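Putative ABC-transporter ATP-binding protein (Alicyclobacillus acidocaldarius, PDB 1Z47) probably serves as the ATP-hydrolysing subunit of a bacterial ABC importer that takes up sulfate. Local coordinates at residues 216-221 against 231-236; 241-246 against 281-286. All coordinates share one frame; numbering follows the deposited sequence.

Contact 1 of 2, residues 216-221 against 231-236; sequences VLVLHE and EEVYEK
Val233 on helix 230-235 packs against Val216 and Val218 on strand 215-220. This is part of the ABC ATPase core. The strand is the last parallel one of the mixed P-loop sheet. The chain turns back after it as strand 223-228, its antiparallel neighbour, and then enters helix 230-235, which folds over the strand. The contact is small and buried, with one valine from the helix serving two from the strand.

Val233 is directed at the strand from its first bond. CB still stands back, 4.9 Å from Val218 CG2. CG1 is anti to the carbonyl carbon (chi1 -64°), which turns it toward the strand, where it meets the Val218 methyl CG2 at 4.3 Å. Its other neighbour is a backbone atom, Val216 O, 4.4 Å from Val233 CG1. Both distances are loose van der Waals contacts. Gln226 of the hairpin and Val242 of helix 240-245 also touch the Val233 side chain. Val216 in turn rests on Leu47 of the neighbouring strand 43-47, and Val218 on Phe241. Both Val233 methyls look toward Val216, but Val233 CG2 comes no nearer than 4.7 Å to Val216 CG2.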
loop_
_atom_site.group_PDB
_atom_site.type_symbol
_atom_site.label_atom_id
_atom_site.label_comp_id
_atom_site.label_asym_id
_atom_site.label_seq_id
_atom_site.Cartn_x
_atom_site.Cartn_y
_atom_site.Cartn_z
ATOM N N VAL B 216 10.038 -15.472 1.529
ATOM C CA VAL B 216 9.512 -14.875 0.310
ATOM C C VAL B 216 10.157 -15.458 -0.934
ATOM O O VAL B 216 11.389 -15.567 -1.011
ATOM C CB VAL B 216 9.784 -13.355 0.336
ATOM C CG1 VAL B 216 9.194 -12.672 -0.902
ATOM C CG2 VAL B 216 9.207 -12.766 1.617
ATOM N N LEU B 217 9.317 -15.839 -1.891
ATOM C CA LEU B 217 9.772 -16.350 -3.162
ATOM C C LEU B 217 9.634 -15.196 -4.190
ATOM O O LEU B 217 8.532 -14.873 -4.640
ATOM C CB LEU B 217 8.919 -17.541 -3.594
ATOM C CG LEU B 217 9.491 -18.268 -4.806
ATOM C CD1 LEU B 217 10.666 -19.123 -4.343
ATOM C CD2 LEU B 217 8.442 -19.141 -5.450
ATOM N N VAL B 218 10.751 -14.568 -4.536
ATOM C CA VAL B 218 10.721 -13.471 -5.498
ATOM C C VAL B 218 10.764 -14.024 -6.927
ATOM O O VAL B 218 11.678 -14.773 -7.320
ATOM C CB VAL B 218 11.902 -12.502 -5.250
ATOM C CG1 VAL B 218 11.687 -11.175 -5.993
ATOM C CG2 VAL B 218 12.065 -12.270 -3.766
ATOM N N LEU B 219 9.744 -13.673 -7.702
ATOM C CA LEU B 219 9.627 -14.118 -9.067
ATOM C C LEU B 219 9.880 -12.972 -10.039
ATOM O O LEU B 219 9.523 -11.817 -9.783
ATOM C CB LEU B 219 8.225 -14.678 -9.320
ATOM C CG LEU B 219 7.913 -16.051 -8.725
ATOM C CD1 LEU B 219 8.800 -17.113 -9.383
ATOM C CD2 LEU B 219 8.146 -16.010 -7.226
ATOM N N HIS B 220 10.488 -13.311 -11.160
ATOM C CA HIS B 220 10.763 -12.324 -12.198
ATOM C C HIS B 220 10.885 -13.058 -13.531
ATOM O O HIS B 220 11.697 -13.974 -13.689
ATOM C CB HIS B 220 12.055 -11.576 -11.884
ATOM C CG HIS B 220 12.349 -10.447 -12.824
ATOM N ND1 HIS B 220 13.547 -10.334 -13.500
ATOM C CD2 HIS B 220 11.623 -9.356 -13.161
ATOM C CE1 HIS B 220 13.546 -9.218 -14.209
ATOM N NE2 HIS B 220 12.392 -8.604 -14.020
ATOM N N GLU B 221 10.040 -12.674 -14.476
ATOM C CA GLU B 221 10.076 -13.270 -15.796
ATOM C C GLU B 221 9.980 -14.778 -15.738
ATOM O O GLU B 221 10.598 -15.470 -16.554
ATOM C CB GLU B 221 11.366 -12.876 -16.522
ATOM C CG GLU B 221 11.382 -11.469 -17.094
ATOM C CD GLU B 221 12.699 -11.153 -17.809
ATOM O OE1 GLU B 221 13.215 -12.027 -18.544
ATOM O OE2 GLU B 221 13.218 -10.029 -17.643
ATOM N N GLU B 231 14.348 -10.601 6.171
ATOM C CA GLU B 231 15.626 -9.972 6.417
ATOM C C GLU B 231 16.605 -10.373 5.327
ATOM O O GLU B 231 17.339 -9.532 4.820
ATOM C CB GLU B 231 16.173 -10.355 7.791
ATOM C CG GLU B 231 17.371 -9.503 8.168
ATOM C CD GLU B 231 17.943 -9.845 9.523
ATOM O OE1 GLU B 231 19.025 -9.305 9.857
ATOM O OE2 GLU B 231 17.310 -10.644 10.246
ATOM N N GLU B 232 16.590 -11.649 4.952
ATOM C CA GLU B 232 17.473 -12.127 3.914
ATOM C C GLU B 232 17.284 -11.339 2.614
ATOM O O GLU B 232 18.238 -10.731 2.110
ATOM C CB GLU B 232 17.254 -13.629 3.681
ATOM C CG GLU B 232 18.035 -14.480 4.694
ATOM C CD GLU B 232 17.695 -15.965 4.687
ATOM O OE1 GLU B 232 18.349 -16.701 5.463
ATOM O OE2 GLU B 232 16.797 -16.404 3.933
ATOM N N VAL B 233 16.058 -11.320 2.087
ATOM C CA VAL B 233 15.817 -10.615 0.829
ATOM C C VAL B 233 16.034 -9.106 0.895
ATOM O O VAL B 233 16.351 -8.495 -0.121
ATOM C CB VAL B 233 14.409 -10.911 0.263
ATOM C CG1 VAL B 233 14.308 -12.379 -0.079
ATOM C CG2 VAL B 233 13.331 -10.498 1.268
ATOM N N TYR B 234 15.899 -8.512 2.081
ATOM C CA TYR B 234 16.086 -7.072 2.247
ATOM C C TYR B 234 17.545 -6.663 2.462
ATOM O O TYR B 234 18.025 -5.695 1.859
ATOM C CB TYR B 234 15.265 -6.553 3.440
ATOM C CG TYR B 234 15.274 -5.036 3.619
ATOM C CD1 TYR B 234 14.246 -4.234 3.107
ATOM C CD2 TYR B 234 16.295 -4.409 4.327
ATOM C CE1 TYR B 234 14.245 -2.843 3.304
ATOM C CE2 TYR B 234 16.296 -3.032 4.529
ATOM C CZ TYR B 234 15.274 -2.254 4.020
ATOM O OH TYR B 234 15.287 -0.901 4.261
ATOM N N GLU B 235 18.240 -7.386 3.338
ATOM C CA GLU B 235 19.625 -7.051 3.641
ATOM C C GLU B 235 20.659 -7.737 2.752
ATOM O O GLU B 235 21.738 -7.188 2.541
ATOM C CB GLU B 235 19.914 -7.344 5.118
ATOM C CG GLU B 235 19.041 -6.524 6.079
ATOM C CD GLU B 235 19.388 -5.039 6.116
ATOM O OE1 GLU B 235 19.868 -4.490 5.096
ATOM O OE2 GLU B 235 19.163 -4.404 7.171
ATOM N N LYS B 236 20.323 -8.915 2.225
ATOM C CA LYS B 236 21.215 -9.672 1.358
ATOM C C LYS B 236 20.556 -10.044 0.019
ATOM O O LYS B 236 20.431 -11.217 -0.333
ATOM C CB LYS B 236 21.705 -10.930 2.090
ATOM C CG LYS B 236 22.427 -10.589 3.401
ATOM C CD LYS B 236 23.060 -11.817 4.070
ATOM C CE LYS B 236 22.033 -12.662 4.814
ATOM N NZ LYS B 236 22.622 -13.898 5.419
#

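Contact 2 of 2, residues 241-246 against 281-286; sequences FVASFI and AVVVRP
Arg285 NH1 donates a hydrogen bond to Ile246 O, which joins the residue just after strand 279-284 to the end of helix 240-245. NH1 and the oxygen are 2.8 Å apart, and the N-H...O angle is 149°. The oxygen lies at the guanidinium edge, a little out of its plane. On the other side of the bond, NH1 approaches at a C=O...N angle of 137° and is only slightly tilted from the carbonyl plane. The Arg285 chain is extended from CG to NE, which carries the charged group across to the helix.

NH2 reaches this helix through water 1, while its other bond goes to Tyr234 O. Water 1 sits in the guanidinium plane and accepts from Arg285 NH2 at 2.6 Å. It also donates to Val242 O at 2.9 Å. Val242 O already takes two helix bonds, from Phe245 N and Ile246 N, and both come from the same face of its plane.

Two residues earlier on the strand the packing is apolar. Val283 points at the helix, with CG1 anti to its own backbone N (chi1 -178°). This methyl lies 4.4 Å from Ala243 CB and 4.2 Å from Ala243 O. Phe351 and Phe353 on strand 351-354 continue this packing, against Val283 and Ala243 respectively.

Arg285 NH1 is also bonded to Glu248 O, so one nitrogen grips two backbone oxygens. A leucine in place of Arg285 would probably leave Ile246 O without its charged donor and water 1 without the N-H it accepts from.

Ile246 is the first residue to leave the helix. The guanidinium thus takes Ile246 O directly and Val242 O through water, at a helix end that is probably slightly negative. These carbonyls would probably help offset the cost of burying the charge.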
loop_
_atom_site.group_PDB
_atom_site.type_symbol
_atom_site.label_atom_id
_atom_site.label_comp_id
_atom_site.label_asym_id
_atom_site.label_seq_id
_atom_site.Cartn_x
_atom_site.Cartn_y
_atom_site.Cartn_z
ATOM N N PHE B 241 17.560 -7.199 -9.212
ATOM C CA PHE B 241 16.094 -7.185 -9.202
ATOM C C PHE B 241 15.553 -7.265 -7.776
ATOM O O PHE B 241 14.650 -6.500 -7.420
ATOM C CB PHE B 241 15.465 -8.336 -10.015
ATOM C CG PHE B 241 13.965 -8.269 -10.047
ATOM C CD1 PHE B 241 13.322 -7.325 -10.845
ATOM C CD2 PHE B 241 13.195 -9.061 -9.196
ATOM C CE1 PHE B 241 11.940 -7.158 -10.798
ATOM C CE2 PHE B 241 11.787 -8.903 -9.136
ATOM C CZ PHE B 241 11.168 -7.956 -9.932
ATOM N N VAL B 242 16.083 -8.190 -6.970
ATOM C CA VAL B 242 15.626 -8.321 -5.581
ATOM C C VAL B 242 15.937 -7.027 -4.839
ATOM O O VAL B 242 15.107 -6.494 -4.102
ATOM C CB VAL B 242 16.311 -9.514 -4.818
ATOM C CG1 VAL B 242 15.799 -9.570 -3.368
ATOM C CG2 VAL B 242 16.008 -10.838 -5.519
ATOM N N ALA B 243 17.127 -6.487 -5.078
ATOM C CA ALA B 243 17.531 -5.258 -4.426
ATOM C C ALA B 243 16.625 -4.076 -4.760
ATOM O O ALA B 243 16.361 -3.220 -3.916
ATOM C CB ALA B 243 18.998 -4.938 -4.789
ATOM N N SER B 244 16.146 -4.035 -5.996
ATOM C CA SER B 244 15.294 -2.950 -6.449
ATOM C C SER B 244 13.805 -3.217 -6.241
ATOM O O SER B 244 13.003 -2.303 -6.329
ATOM C CB SER B 244 15.545 -2.707 -7.939
ATOM O OG SER B 244 16.926 -2.721 -8.191
ATOM N N PHE B 245 13.431 -4.461 -5.971
ATOM C CA PHE B 245 12.014 -4.784 -5.800
ATOM C C PHE B 245 11.575 -4.886 -4.331
ATOM O O PHE B 245 10.396 -4.713 -4.038
ATOM C CB PHE B 245 11.686 -6.091 -6.544
ATOM C CG PHE B 245 10.223 -6.271 -6.859
ATOM C CD1 PHE B 245 9.578 -5.432 -7.769
ATOM C CD2 PHE B 245 9.483 -7.280 -6.244
ATOM C CE1 PHE B 245 8.211 -5.594 -8.068
ATOM C CE2 PHE B 245 8.118 -7.444 -6.536
ATOM C CZ PHE B 245 7.485 -6.596 -7.450
ATOM N N ILE B 246 12.509 -5.173 -3.424
ATOM C CA ILE B 246 12.208 -5.280 -1.981
ATOM C C ILE B 246 12.691 -3.999 -1.304
ATOM O O ILE B 246 13.800 -3.520 -1.586
ATOM C CB ILE B 246 12.962 -6.458 -1.315
ATOM C CG1 ILE B 246 12.655 -7.764 -2.038
ATOM C CG2 ILE B 246 12.582 -6.561 0.162
ATOM C CD1 ILE B 246 11.220 -8.000 -2.250
ATOM N N ALA B 281 25.212 -0.958 -11.117
ATOM C CA ALA B 281 24.058 -0.255 -10.579
ATOM C C ALA B 281 24.408 -0.059 -9.109
ATOM O O ALA B 281 24.790 -1.003 -8.429
ATOM C CB ALA B 281 22.765 -1.117 -10.691
ATOM N N VAL B 282 24.316 1.167 -8.635
ATOM C CA VAL B 282 24.564 1.421 -7.226
ATOM C C VAL B 282 23.144 1.489 -6.643
ATOM O O VAL B 282 22.276 2.175 -7.197
ATOM C CB VAL B 282 25.247 2.771 -6.997
ATOM C CG1 VAL B 282 25.829 2.826 -5.590
ATOM C CG2 VAL B 282 26.291 2.986 -8.042
ATOM N N VAL B 283 22.907 0.761 -5.559
ATOM C CA VAL B 283 21.591 0.776 -4.912
ATOM C C VAL B 283 21.746 1.355 -3.502
ATOM O O VAL B 283 22.500 0.831 -2.689
ATOM C CB VAL B 283 20.998 -0.653 -4.861
ATOM C CG1 VAL B 283 19.598 -0.640 -4.229
ATOM C CG2 VAL B 283 20.888 -1.200 -6.271
ATOM N N VAL B 284 21.046 2.448 -3.229
ATOM C CA VAL B 284 21.129 3.093 -1.921
ATOM C C VAL B 284 19.727 3.369 -1.400
ATOM O O VAL B 284 18.942 4.064 -2.049
ATOM C CB VAL B 284 21.932 4.442 -2.012
ATOM C CG1 VAL B 284 21.999 5.129 -0.641
ATOM C CG2 VAL B 284 23.341 4.174 -2.584
ATOM N N ARG B 285 19.406 2.807 -0.234
ATOM C CA ARG B 285 18.086 3.011 0.351
ATOM C C ARG B 285 17.918 4.422 0.899
ATOM O O ARG B 285 18.840 4.980 1.471
ATOM C CB ARG B 285 17.822 1.934 1.413
ATOM C CG ARG B 285 17.801 0.525 0.793
ATOM C CD ARG B 285 17.108 -0.495 1.682
ATOM N NE ARG B 285 17.328 -1.865 1.253
ATOM C CZ ARG B 285 16.645 -2.475 0.296
ATOM N NH1 ARG B 285 15.683 -1.833 -0.351
ATOM N NH2 ARG B 285 16.916 -3.734 0.002
ATOM N N PRO B 286 16.736 5.022 0.713
ATOM C CA PRO B 286 16.463 6.392 1.180
ATOM C C PRO B 286 16.886 6.706 2.622
ATOM O O PRO B 286 17.342 7.813 2.915
ATOM C CB PRO B 286 14.960 6.532 0.981
ATOM C CG PRO B 286 14.708 5.703 -0.260
ATOM C CD PRO B 286 15.551 4.451 0.048
HETATM O O HOH W 1 16.164 -5.800 -1.452
#

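Overall arrangement
The two contacts lie in series along the chain, with centres about 11 Å apart. Helices 230-235 and 240-245 follow each other and form a path from the ATPase sheet to the C-terminal sheet. Contact 1 packs the first helix on the ATPase sheet, and contact 2 joins the second to strand 279-284. They also touch directly. Arg285 NH2 lies 2.9 Å from Tyr234 O, a probable hydrogen bond, and the guanidinium makes a cation-pi contact with the Tyr234 ring. His220 stacks on Phe241. Val218 and Ile246 lie near the probable P-loop without touching it. Tyr234 also packs edge-to-face on Phe308 of the second subunit.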